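Local coordinates for protein AxyAgu115A (Amphibacillus xylanus NBRC 15112, PDB 6NPS) that acts as a family GH115 alpha-glucuronidase, a glycoside hydrolase that probably removes glucuronic acid side groups from glucuronoxylan, at residues M437-F441 / P834-H838; I431-T436 / F463-L467; N776-T780 / T963-G967. The protein carries 3 engineered substitutions. All coordinates share one frame; numbering follows the deposited sequence.

Contact 1. Residues M437-F441 / P834-H838; sequences MAYDF and PTDTH
Met437, near the end of helix 428-440, and Phe441, just past it, lie against Thr835 and Asp836 of the loop after strand 828-833, the CA atoms of Phe441 and Asp836 being 5.9 Å apart. Phe441 is the first residue to leave helical backbone angles. Asp440 and Thr835 make the polar link. Thr835 OG1 donates to Asp440 OD2 over 3.0 Å. Asp440 OD2 accepts on its anti lone pair, the one turned away from OD1. A chi1 of 64° sets Thr835 OG1 between its own backbone N and carbonyl carbon, and from there it meets the aspartate. The two side chains cross at about a right angle. A water adds a second link: it accepts from Thr835 N at 3.0 Å and gives a weak bond to Asp440 OD2. Asp440 OD1 is bound by Thr476 OG1. Both carboxylate oxygens of Asp440 are therefore held, which probably limits rotation of the group.

The extended Met437 side chain passes aslant of Thr835, with CG 3.7 Å from Thr835 OG1. Its methyl CE comes to 3.9 Å from Thr835 O. Val872 and Pro937 also touch this methionine. The Phe441 ring carries Asp836 CB over one face, in a CH-pi contact 3.8 Å from the ring centroid. The Asp836 carboxylate is turned 71° from the ring plane, and its OD2 has a long, weak ion pair with Arg399.

The chemistry is mixed: one charged acceptor with several donors, set beside apolar cover. It fastens a helix of the GH115 TIM-barrel region to a loop of the C-terminal domain.

Contact 2. Residues I431-T436 / F463-L467; sequences IWEQMT and FFLDL
Phe463 and Phe464 both hold CG anti to the backbone N, with chi1 of 178° and -176°, and this carries their rings to segment 431-436 of helix 428-440, where Ile431, Trp432 and Met435 receive them. Met435 answers with a chain bent at both chi2 and chi3, which brings CG, SD and CE to the CE2 corner of Phe464. The two helical segments run in broadly the same direction, their axes 37° apart. Their closest approach is 11.0 Å, a gap filled by large side chains.

Phe463 enters edge first. Its CZ lies 3.9 Å from Trp432 CB and sits in the plane of the indole at its edge. Ile431 CG2 meets the same ring near its plane, 4.0 Å from Phe463 CD2. Met435 CG touches Phe464 CE2 at 3.7 Å. The methyl follows, with Met435 CE 3.8 Å from Phe464 CE2. The sulfur SD stands at the ring edge, 5.2 Å from the Phe464 centroid, a Met-aromatic contact. Farther along, Met435 CB meets Leu467 CD2 at 3.9 Å.

An alanine in place of Met435 would remove CG, SD and CE, and would probably leave a gap beside Phe464 CE2 and that ring freer to turn. Thr436 OG1 donates to Trp432 O at 2.7 Å. Thr436 N reaches the same oxygen from the opposite face of its plane. Thr436 CG2 is thereby kept over one face of the indole.

Trp447 and Tyr409, from strands 446-450 and 405-410, also pack on Met435 and Phe464. Between the segments the chemistry is wholly apolar, so shape and van der Waals contact join these two neighbouring helices over the barrel strands.

Contact 3. Residues N776-T780 / T963-G967; sequences NNDFT and TYYVG
Phe779 and Val966 form the closer-packed half of this contact, together with the buried ring of Tyr964. Val966 CG2 sits 3.5 Å from Phe779 O. The same methyl is 3.8 Å from Phe779 CB. Nearby, Phe779 CD2 meets Tyr964 CE2 at 3.9 Å, the two side chains crossing obliquely. Phe779 has chi1 of -57°, its CG anti to the carbonyl carbon, and its ring thus reaches Tyr964 while CB stays against the valine. Asn777 CG lies over one face of the Phe779 ring, and Val788 touches the same side chain.

The solvent side is looser. Asp778 is exposed and poorly ordered. Tyr964 OH comes 3.0 Å from Asp778 O, and the carboxylate of the same residue is also near the hydroxyl. The apparent approach of Asp778 OD2 to the hydroxyl is very short, and with such disorder its exact length is doubtful. Asp778 also touches Pro695.

Backbone bonds fix the valine half. Val966 pairs with Met785 and Thr786, and Tyr964 with Val788, so the C-terminal tail lies along strand 786-788. Phe779 itself has a positive phi of 71°, where the loop turns. Phe779 N gives its hydrogen to Asn777 OD1 at 3.2 Å, from above the carbonyl plane. That side-chain acceptor two residues back defines an Asx turn, here shaping the loop that joins strand 766-775 of one beta sheet to strand 786-788, with the chain's C-terminal tail packed on it.

Overall arrangement
From the N terminus, past a mixed sheet and seven of the eight barrel strands, the chain reaches helix 428-440. This helix serves both contact 2 and contact 1. Contact 2 closes a short loop through strand 446-450 and joins two successive barrel helices. Before it closes, contact 1 opens at 437-441, so the two cross. Contact 1 waits through the long helices and later beta sheets until 834-838. Contact 3 opens within that span, at 776-780, and closes near the C terminus, crossing contact 1 but following contact 2 in series. Together they tie barrel helices to each other, barrel to C-terminal domain, and the loop between strands 766-775 and 786-788 to the C-terminal tail.

Contact 1. Residues M437-F441 / P834-H838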
ATOM      1  N   MET A 437      40.683 -13.342  -0.084  1.00 30.16           N
ATOM      2  CA  MET A 437      41.209 -11.987   0.017  1.00 33.56           C
ATOM      3  C   MET A 437      41.833 -11.729   1.393  1.00 32.68           C
ATOM      4  O   MET A 437      42.879 -11.068   1.501  1.00 33.40           O
ATOM      5  CB  MET A 437      40.098 -10.991  -0.252  1.00 36.78           C
ATOM      6  CG  MET A 437      40.613  -9.603  -0.420  1.00 47.22           C
ATOM      7  SD  MET A 437      39.269  -8.536  -0.910  1.00 53.74           S
ATOM      8  CE  MET A 437      40.109  -6.979  -1.099  1.00 55.90           C
ATOM      9  N   ALA A 438      41.202 -12.226   2.455  1.00 32.53           N
ATOM     10  CA  ALA A 438      41.769 -12.056   3.798  1.00 31.13           C
ATOM     11  C   ALA A 438      43.133 -12.727   3.902  1.00 33.31           C
ATOM     12  O   ALA A 438      44.091 -12.148   4.441  1.00 31.26           O
ATOM     13  CB  ALA A 438      40.810 -12.635   4.825  1.00 31.98           C
ATOM     14  N   TYR A 439      43.271 -13.925   3.318  1.00 30.56           N
ATOM     15  CA  TYR A 439      44.577 -14.583   3.291  1.00 32.77           C
ATOM     16  C   TYR A 439      45.587 -13.787   2.476  1.00 33.86           C
ATOM     17  O   TYR A 439      46.749 -13.647   2.872  1.00 35.52           O
ATOM     18  CB  TYR A 439      44.419 -15.991   2.721  1.00 34.17           C
ATOM     19  CG  TYR A 439      45.614 -16.883   2.899  1.00 36.33           C
ATOM     20  CD1 TYR A 439      46.688 -16.819   2.019  1.00 39.21           C
ATOM     21  CD2 TYR A 439      45.668 -17.802   3.942  1.00 37.67           C
ATOM     22  CE1 TYR A 439      47.804 -17.668   2.171  1.00 40.27           C
ATOM     23  CE2 TYR A 439      46.756 -18.634   4.099  1.00 38.20           C
ATOM     24  CZ  TYR A 439      47.820 -18.560   3.211  1.00 40.69           C
ATOM     25  OH  TYR A 439      48.895 -19.396   3.365  1.00 48.70           O
ATOM     26  N   ASP A 440      45.166 -13.285   1.314  1.00 33.01           N
ATOM     27  CA  ASP A 440      46.036 -12.471   0.470  1.00 36.71           C
ATOM     28  C   ASP A 440      46.533 -11.224   1.193  1.00 36.18           C
ATOM     29  O   ASP A 440      47.630 -10.733   0.910  1.00 35.41           O
ATOM     30  CB  ASP A 440      45.295 -12.055  -0.807  1.00 42.32           C
ATOM     31  CG  ASP A 440      44.922 -13.264  -1.734  1.00 56.28           C
ATOM     32  OD1 ASP A 440      45.516 -14.374  -1.591  1.00 50.65           O
ATOM     33  OD2 ASP A 440      44.020 -13.080  -2.621  1.00 57.31           O
ATOM     34  N   PHE A 441      45.728 -10.652   2.070  1.00 31.47           N
ATOM     35  CA  PHE A 441      46.185  -9.500   2.835  1.00 34.95           C
ATOM     36  C   PHE A 441      46.953  -9.904   4.101  1.00 37.49           C
ATOM     37  O   PHE A 441      47.204  -9.050   4.958  1.00 39.76           O
ATOM     38  CB  PHE A 441      45.003  -8.614   3.232  1.00 33.89           C
ATOM     39  CG  PHE A 441      44.550  -7.642   2.146  1.00 37.22           C
ATOM     40  CD1 PHE A 441      43.821  -8.102   1.062  1.00 38.54           C
ATOM     41  CD2 PHE A 441      44.844  -6.276   2.244  1.00 34.33           C
ATOM     42  CE1 PHE A 441      43.372  -7.226   0.077  1.00 39.75           C
ATOM     43  CE2 PHE A 441      44.413  -5.389   1.283  1.00 36.64           C
ATOM     44  CZ  PHE A 441      43.662  -5.866   0.193  1.00 40.37           C
ATOM     45  N   PRO A 834      46.208  -9.787  -8.761  1.00 34.75           N
ATOM     46  CA  PRO A 834      46.113 -10.040  -7.309  1.00 35.04           C
ATOM     47  C   PRO A 834      45.189  -9.039  -6.585  1.00 38.90           C
ATOM     48  O   PRO A 834      45.042  -7.910  -7.043  1.00 43.53           O
ATOM     49  CB  PRO A 834      47.578  -9.874  -6.819  1.00 35.54           C
ATOM     50  CG  PRO A 834      48.398 -10.111  -8.013  1.00 42.26           C
ATOM     51  CD  PRO A 834      47.607  -9.565  -9.187  1.00 36.98           C
ATOM     52  N   THR A 835      44.589  -9.453  -5.469  1.00 40.42           N
ATOM     53  CA  THR A 835      43.530  -8.682  -4.815  1.00 41.24           C
ATOM     54  C   THR A 835      44.028  -7.627  -3.835  1.00 42.06           C
ATOM     55  O   THR A 835      43.216  -6.814  -3.399  1.00 42.28           O
ATOM     56  CB  THR A 835      42.589  -9.584  -4.009  1.00 39.10           C
ATOM     57  OG1 THR A 835      43.324 -10.191  -2.931  1.00 40.61           O
ATOM     58  CG2 THR A 835      42.000 -10.642  -4.856  1.00 33.20           C
ATOM     59  N   ASP A 836      45.296  -7.643  -3.439  1.00 41.55           N
ATOM     60  CA  ASP A 836      45.794  -6.767  -2.391  1.00 45.46           C
ATOM     61  C   ASP A 836      46.550  -5.557  -2.915  1.00 48.08           C
ATOM     62  O   ASP A 836      47.018  -4.742  -2.109  1.00 49.35           O
ATOM     63  CB  ASP A 836      46.694  -7.547  -1.428  1.00 56.71           C
ATOM     64  CG  ASP A 836      47.869  -8.243  -2.131  1.00 69.44           C
ATOM     65  OD1 ASP A 836      47.697  -8.787  -3.248  1.00 70.55           O
ATOM     66  OD2 ASP A 836      48.969  -8.269  -1.540  1.00 74.63           O
ATOM     67  N   THR A 837      46.698  -5.415  -4.234  1.00 40.80           N
ATOM     68  CA  THR A 837      47.403  -4.267  -4.784  1.00 40.78           C
ATOM     69  C   THR A 837      46.457  -3.088  -4.918  1.00 42.12           C
ATOM     70  O   THR A 837      45.324  -3.244  -5.377  1.00 40.00           O
ATOM     71  CB  THR A 837      47.968  -4.573  -6.174  1.00 45.12           C
ATOM     72  OG1 THR A 837      48.669  -5.824  -6.155  1.00 49.12           O
ATOM     73  CG2 THR A 837      48.873  -3.431  -6.650  1.00 42.22           C
ATOM     74  N   HIS A 838      46.954  -1.900  -4.578  1.00 42.50           N
ATOM     75  CA  HIS A 838      46.309  -0.642  -4.941  1.00 43.22           C
ATOM     76  C   HIS A 838      46.894  -0.224  -6.290  1.00 44.55           C
ATOM     77  O   HIS A 838      48.038   0.240  -6.372  1.00 43.67           O
ATOM     78  CB  HIS A 838      46.525   0.411  -3.853  1.00 47.53           C
ATOM     79  CG  HIS A 838      45.906   0.045  -2.530  1.00 57.71           C
ATOM     80  ND1 HIS A 838      44.775   0.663  -2.032  1.00 60.39           N
ATOM     81  CD2 HIS A 838      46.253  -0.891  -1.611  1.00 60.61           C
ATOM     82  CE1 HIS A 838      44.456   0.129  -0.865  1.00 57.34           C
ATOM     83  NE2 HIS A 838      45.339  -0.815  -0.585  1.00 59.80           N
TER
HETATM   84  O   HOH W   1      45.508 -12.221  -4.718  1.00 38.69           O

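Contact 2. Residues I431-T436 / F463-L467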
ATOM      1  N   ILE A 431      32.085 -16.888  -0.159  1.00 26.67           N
ATOM      2  CA  ILE A 431      33.012 -17.263   0.920  1.00 29.97           C
ATOM      3  C   ILE A 431      34.426 -17.362   0.390  1.00 29.80           C
ATOM      4  O   ILE A 431      35.382 -16.907   1.042  1.00 32.18           O
ATOM      5  CB  ILE A 431      32.586 -18.586   1.588  1.00 30.52           C
ATOM      6  CG1 ILE A 431      31.201 -18.445   2.205  1.00 34.88           C
ATOM      7  CG2 ILE A 431      33.562 -18.982   2.705  1.00 29.58           C
ATOM      8  CD1 ILE A 431      30.588 -19.817   2.573  1.00 34.19           C
ATOM      9  N   TRP A 432      34.598 -18.018  -0.779  1.00 31.71           N
ATOM     10  CA  TRP A 432      35.930 -18.145  -1.359  1.00 28.60           C
ATOM     11  C   TRP A 432      36.525 -16.770  -1.635  1.00 29.37           C
ATOM     12  O   TRP A 432      37.681 -16.501  -1.290  1.00 31.61           O
ATOM     13  CB  TRP A 432      35.887 -18.996  -2.639  1.00 27.47           C
ATOM     14  CG  TRP A 432      37.205 -19.105  -3.327  1.00 29.44           C
ATOM     15  CD1 TRP A 432      38.117 -20.108  -3.172  1.00 31.48           C
ATOM     16  CD2 TRP A 432      37.782 -18.175  -4.251  1.00 32.33           C
ATOM     17  NE1 TRP A 432      39.214 -19.867  -3.940  1.00 31.67           N
ATOM     18  CE2 TRP A 432      39.033 -18.695  -4.629  1.00 33.26           C
ATOM     19  CE3 TRP A 432      37.358 -16.966  -4.809  1.00 32.27           C
ATOM     20  CZ2 TRP A 432      39.878 -18.038  -5.524  1.00 32.58           C
ATOM     21  CZ3 TRP A 432      38.203 -16.315  -5.703  1.00 31.05           C
ATOM     22  CH2 TRP A 432      39.434 -16.858  -6.058  1.00 31.91           C
ATOM     23  N   GLU A 433      35.735 -15.871  -2.241  1.00 30.05           N
ATOM     24  CA  GLU A 433      36.271 -14.566  -2.616  1.00 32.51           C
ATOM     25  C   GLU A 433      36.685 -13.764  -1.382  1.00 29.85           C
ATOM     26  O   GLU A 433      37.720 -13.098  -1.376  1.00 29.77           O
ATOM     27  CB  GLU A 433      35.233 -13.793  -3.435  1.00 33.69           C
ATOM     28  CG  GLU A 433      35.731 -12.467  -3.991  1.00 42.67           C
ATOM     29  CD  GLU A 433      35.218 -11.277  -3.174  1.00 58.72           C
ATOM     30  OE1 GLU A 433      34.203 -11.448  -2.453  1.00 63.52           O
ATOM     31  OE2 GLU A 433      35.817 -10.179  -3.259  1.00 66.11           O
ATOM     32  N   GLN A 434      35.851 -13.756  -0.361  1.00 27.57           N
ATOM     33  CA  GLN A 434      36.178 -12.965   0.824  1.00 29.51           C
ATOM     34  C   GLN A 434      37.335 -13.594   1.602  1.00 30.22           C
ATOM     35  O   GLN A 434      38.284 -12.903   2.006  1.00 34.35           O
ATOM     36  CB  GLN A 434      34.935 -12.830   1.708  1.00 30.24           C
ATOM     37  CG  GLN A 434      33.800 -12.040   1.088  1.00 33.89           C
ATOM     38  CD  GLN A 434      34.165 -10.583   0.922  1.00 38.59           C
ATOM     39  OE1 GLN A 434      34.429  -9.889   1.884  1.00 39.27           O
ATOM     40  NE2 GLN A 434      34.194 -10.115  -0.320  1.00 42.52           N
ATOM     41  N   MET A 435      37.251 -14.899   1.886  1.00 31.84           N
ATOM     42  CA  MET A 435      38.286 -15.494   2.736  1.00 32.97           C
ATOM     43  C   MET A 435      39.616 -15.631   2.015  1.00 33.30           C
ATOM     44  O   MET A 435      40.657 -15.516   2.663  1.00 33.80           O
ATOM     45  CB  MET A 435      37.838 -16.857   3.282  1.00 31.86           C
ATOM     46  CG  MET A 435      36.726 -16.775   4.377  1.00 33.10           C
ATOM     47  SD  MET A 435      36.952 -15.517   5.650  1.00 35.11           S
ATOM     48  CE  MET A 435      38.447 -16.148   6.522  1.00 26.79           C
ATOM     49  N   THR A 436      39.641 -15.814   0.671  1.00 28.45           N
ATOM     50  CA  THR A 436      40.952 -15.772   0.030  1.00 28.89           C
ATOM     51  C   THR A 436      41.528 -14.369   0.020  1.00 31.04           C
ATOM     52  O   THR A 436      42.751 -14.212   0.084  1.00 30.72           O
ATOM     53  CB  THR A 436      40.928 -16.315  -1.408  1.00 31.02           C
ATOM     54  OG1 THR A 436      40.004 -15.553  -2.216  1.00 35.03           O
ATOM     55  CG2 THR A 436      40.525 -17.786  -1.392  1.00 30.17           C
ATOM     56  N   PHE A 463      33.712 -26.335   3.781  1.00 28.43           N
ATOM     57  CA  PHE A 463      34.511 -25.558   2.846  1.00 28.07           C
ATOM     58  C   PHE A 463      35.453 -24.604   3.578  1.00 25.31           C
ATOM     59  O   PHE A 463      36.636 -24.488   3.236  1.00 31.40           O
ATOM     60  CB  PHE A 463      33.581 -24.777   1.891  1.00 29.80           C
ATOM     61  CG  PHE A 463      34.362 -23.918   0.924  1.00 29.36           C
ATOM     62  CD1 PHE A 463      35.157 -24.517  -0.024  1.00 33.35           C
ATOM     63  CD2 PHE A 463      34.363 -22.528   1.034  1.00 31.58           C
ATOM     64  CE1 PHE A 463      35.954 -23.764  -0.880  1.00 35.81           C
ATOM     65  CE2 PHE A 463      35.143 -21.750   0.157  1.00 30.19           C
ATOM     66  CZ  PHE A 463      35.938 -22.383  -0.794  1.00 34.57           C
ATOM     67  N   PHE A 464      34.913 -23.864   4.553  1.00 27.49           N
ATOM     68  CA  PHE A 464      35.673 -22.877   5.310  1.00 27.48           C
ATOM     69  C   PHE A 464      36.877 -23.529   5.987  1.00 30.04           C
ATOM     70  O   PHE A 464      38.015 -23.042   5.873  1.00 29.17           O
ATOM     71  CB  PHE A 464      34.740 -22.237   6.345  1.00 25.19           C
ATOM     72  CG  PHE A 464      35.363 -21.103   7.155  1.00 27.51           C
ATOM     73  CD1 PHE A 464      35.916 -21.361   8.394  1.00 27.08           C
ATOM     74  CD2 PHE A 464      35.295 -19.793   6.706  1.00 29.95           C
ATOM     75  CE1 PHE A 464      36.482 -20.328   9.180  1.00 28.69           C
ATOM     76  CE2 PHE A 464      35.853 -18.746   7.445  1.00 28.23           C
ATOM     77  CZ  PHE A 464      36.436 -19.016   8.714  1.00 30.66           C
ATOM     78  N   LEU A 465      36.657 -24.684   6.616  1.00 26.46           N
ATOM     79  CA  LEU A 465      37.742 -25.387   7.296  1.00 29.70           C
ATOM     80  C   LEU A 465      38.655 -26.158   6.328  1.00 35.62           C
ATOM     81  O   LEU A 465      39.833 -26.397   6.655  1.00 33.06           O
ATOM     82  CB  LEU A 465      37.144 -26.324   8.360  1.00 27.64           C
ATOM     83  CG  LEU A 465      36.478 -25.552   9.527  1.00 32.75           C
ATOM     84  CD1 LEU A 465      35.870 -26.484  10.546  1.00 30.30           C
ATOM     85  CD2 LEU A 465      37.481 -24.627  10.231  1.00 33.60           C
ATOM     86  N   ASP A 466      38.163 -26.542   5.142  1.00 33.28           N
ATOM     87  CA  ASP A 466      39.059 -27.167   4.166  1.00 29.72           C
ATOM     88  C   ASP A 466      39.960 -26.121   3.550  1.00 26.48           C
ATOM     89  O   ASP A 466      41.136 -26.377   3.288  1.00 32.97           O
ATOM     90  CB  ASP A 466      38.254 -27.867   3.055  1.00 31.24           C
ATOM     91  CG  ASP A 466      38.071 -29.358   3.306  1.00 41.06           C
ATOM     92  OD1 ASP A 466      39.039 -29.990   3.778  1.00 44.95           O
ATOM     93  OD2 ASP A 466      36.956 -29.896   3.034  1.00 37.60           O
ATOM     94  N   LEU A 467      39.402 -24.936   3.306  1.00 29.29           N
ATOM     95  CA  LEU A 467      40.169 -23.782   2.848  1.00 31.59           C
ATOM     96  C   LEU A 467      41.225 -23.368   3.867  1.00 31.53           C
ATOM     97  O   LEU A 467      42.383 -23.114   3.503  1.00 32.38           O
ATOM     98  CB  LEU A 467      39.187 -22.628   2.567  1.00 32.48           C
ATOM     99  CG  LEU A 467      39.790 -21.357   1.968  1.00 34.55           C
ATOM    100  CD1 LEU A 467      40.494 -21.708   0.655  1.00 37.16           C
ATOM    101  CD2 LEU A 467      38.686 -20.306   1.771  1.00 32.73           C
TER

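Contact 3. Residues N776-T780 / T963-G967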
ATOM      1  N   ASN A 776      15.461  -5.356 -37.330  1.00 39.79           N
ATOM      2  CA  ASN A 776      15.878  -6.553 -38.040  1.00 40.50           C
ATOM      3  C   ASN A 776      17.286  -6.414 -38.605  1.00 48.43           C
ATOM      4  O   ASN A 776      17.731  -7.279 -39.368  1.00 48.67           O
ATOM      5  CB  ASN A 776      14.866  -6.858 -39.160  1.00 41.10           C
ATOM      6  CG  ASN A 776      14.840  -8.316 -39.552  1.00 43.16           C
ATOM      7  OD1 ASN A 776      14.898  -9.212 -38.713  1.00 46.37           O
ATOM      8  ND2 ASN A 776      14.780  -8.562 -40.852  1.00 42.15           N
ATOM      9  N   ASN A 777      17.930  -5.286 -38.344  1.00 49.41           N
ATOM     10  CA  ASN A 777      19.346  -5.081 -38.551  1.00 56.49           C
ATOM     11  C   ASN A 777      20.099  -5.957 -37.567  1.00 68.39           C
ATOM     12  O   ASN A 777      19.936  -5.788 -36.361  1.00 69.23           O
ATOM     13  CB  ASN A 777      19.640  -3.609 -38.291  1.00 58.84           C
ATOM     14  CG  ASN A 777      20.949  -3.167 -38.843  1.00 74.27           C
ATOM     15  OD1 ASN A 777      21.824  -3.996 -39.112  1.00 78.21           O
ATOM     16  ND2 ASN A 777      21.109  -1.856 -39.024  1.00 76.94           N
ATOM     17  N   ASP A 778      20.919  -6.882 -38.035  1.00 82.05           N
ATOM     18  CA  ASP A 778      21.615  -7.685 -37.036  1.00 98.23           C
ATOM     19  C   ASP A 778      23.004  -7.150 -36.680  1.00 89.66           C
ATOM     20  O   ASP A 778      23.646  -7.699 -35.775  1.00 89.36           O
ATOM     21  CB  ASP A 778      21.696  -9.152 -37.468  1.00117.91           C
ATOM     22  CG  ASP A 778      21.250 -10.106 -36.355  1.00130.95           C
ATOM     23  OD1 ASP A 778      20.444 -11.024 -36.634  1.00134.97           O
ATOM     24  OD2 ASP A 778      21.698  -9.931 -35.198  1.00134.54           O
ATOM     25  N   PHE A 779      23.468  -6.084 -37.341  1.00 78.34           N
ATOM     26  CA  PHE A 779      24.624  -5.303 -36.889  1.00 64.74           C
ATOM     27  C   PHE A 779      25.945  -6.063 -37.047  1.00 65.74           C
ATOM     28  O   PHE A 779      26.901  -5.830 -36.301  1.00 63.78           O
ATOM     29  CB  PHE A 779      24.442  -4.832 -35.439  1.00 55.69           C
ATOM     30  CG  PHE A 779      23.203  -4.019 -35.223  1.00 49.22           C
ATOM     31  CD1 PHE A 779      23.127  -2.715 -35.690  1.00 49.85           C
ATOM     32  CD2 PHE A 779      22.111  -4.559 -34.564  1.00 45.47           C
ATOM     33  CE1 PHE A 779      21.970  -1.962 -35.493  1.00 53.44           C
ATOM     34  CE2 PHE A 779      20.967  -3.815 -34.356  1.00 47.69           C
ATOM     35  CZ  PHE A 779      20.887  -2.522 -34.825  1.00 50.57           C
ATOM     36  N   THR A 780      26.001  -6.962 -38.031  1.00 71.77           N
ATOM     37  CA  THR A 780      27.238  -7.624 -38.436  1.00 77.38           C
ATOM     38  C   THR A 780      28.388  -6.640 -38.693  1.00 76.90           C
ATOM     39  O   THR A 780      29.554  -7.042 -38.611  1.00 81.44           O
ATOM     40  CB  THR A 780      26.984  -8.470 -39.708  1.00 82.20           C
ATOM     41  OG1 THR A 780      26.955  -7.625 -40.868  1.00 88.64           O
ATOM     42  CG2 THR A 780      25.656  -9.214 -39.640  1.00 78.27           C
ATOM     43  N   THR A 963      20.883  -6.670 -22.426  1.00 31.11           N
ATOM     44  CA  THR A 963      20.334  -6.315 -23.729  1.00 35.37           C
ATOM     45  C   THR A 963      21.201  -6.902 -24.838  1.00 35.97           C
ATOM     46  O   THR A 963      22.193  -7.586 -24.594  1.00 33.45           O
ATOM     47  CB  THR A 963      20.208  -4.798 -23.856  1.00 36.43           C
ATOM     48  OG1 THR A 963      21.470  -4.186 -23.524  1.00 33.83           O
ATOM     49  CG2 THR A 963      19.108  -4.261 -22.906  1.00 33.86           C
ATOM     50  N   TYR A 964      20.837  -6.618 -26.078  1.00 32.99           N
ATOM     51  CA  TYR A 964      21.427  -7.325 -27.202  1.00 33.28           C
ATOM     52  C   TYR A 964      22.886  -6.920 -27.440  1.00 38.36           C
ATOM     53  O   TYR A 964      23.236  -5.733 -27.384  1.00 38.53           O
ATOM     54  CB  TYR A 964      20.605  -7.047 -28.465  1.00 31.72           C
ATOM     55  CG  TYR A 964      21.241  -7.587 -29.727  1.00 35.86           C
ATOM     56  CD1 TYR A 964      21.072  -8.919 -30.095  1.00 38.20           C
ATOM     57  CD2 TYR A 964      21.974  -6.766 -30.579  1.00 37.76           C
ATOM     58  CE1 TYR A 964      21.657  -9.433 -31.273  1.00 39.53           C
ATOM     59  CE2 TYR A 964      22.558  -7.271 -31.734  1.00 41.88           C
ATOM     60  CZ  TYR A 964      22.379  -8.600 -32.079  1.00 44.37           C
ATOM     61  OH  TYR A 964      22.952  -9.097 -33.241  1.00 47.22           O
ATOM     62  N   TYR A 965      23.734  -7.911 -27.767  1.00 33.92           N
ATOM     63  CA  TYR A 965      25.079  -7.640 -28.277  1.00 37.22           C
ATOM     64  C   TYR A 965      25.351  -8.545 -29.461  1.00 35.30           C
ATOM     65  O   TYR A 965      24.847  -9.665 -29.519  1.00 38.73           O
ATOM     66  CB  TYR A 965      26.220  -7.849 -27.195  1.00 32.56           C
ATOM     67  CG  TYR A 965      26.275  -9.238 -26.579  1.00 35.29           C
ATOM     68  CD1 TYR A 965      27.150 -10.205 -27.061  1.00 39.72           C
ATOM     69  CD2 TYR A 965      25.460  -9.574 -25.491  1.00 43.67           C
ATOM     70  CE1 TYR A 965      27.199 -11.493 -26.510  1.00 42.33           C
ATOM     71  CE2 TYR A 965      25.502 -10.855 -24.909  1.00 43.41           C
ATOM     72  CZ  TYR A 965      26.385 -11.817 -25.433  1.00 48.11           C
ATOM     73  OH  TYR A 965      26.440 -13.099 -24.889  1.00 46.98           O
ATOM     74  N   VAL A 966      26.197  -8.064 -30.374  1.00 36.39           N
ATOM     75  CA  VAL A 966      26.511  -8.784 -31.602  1.00 40.18           C
ATOM     76  C   VAL A 966      27.230 -10.078 -31.263  1.00 45.86           C
ATOM     77  O   VAL A 966      28.155 -10.094 -30.443  1.00 47.64           O
ATOM     78  CB  VAL A 966      27.346  -7.883 -32.521  1.00 38.52           C
ATOM     79  CG1 VAL A 966      27.822  -8.645 -33.812  1.00 36.25           C
ATOM     80  CG2 VAL A 966      26.524  -6.654 -32.875  1.00 41.12           C
ATOM     81  N   GLY A 967      26.796 -11.178 -31.878  1.00 48.09           N
ATOM     82  CA  GLY A 967      27.318 -12.483 -31.545  1.00 43.05           C
ATOM     83  C   GLY A 967      26.602 -13.168 -30.406  1.00 50.12           C
ATOM     84  O   GLY A 967      26.962 -14.296 -30.064  1.00 50.66           O
TER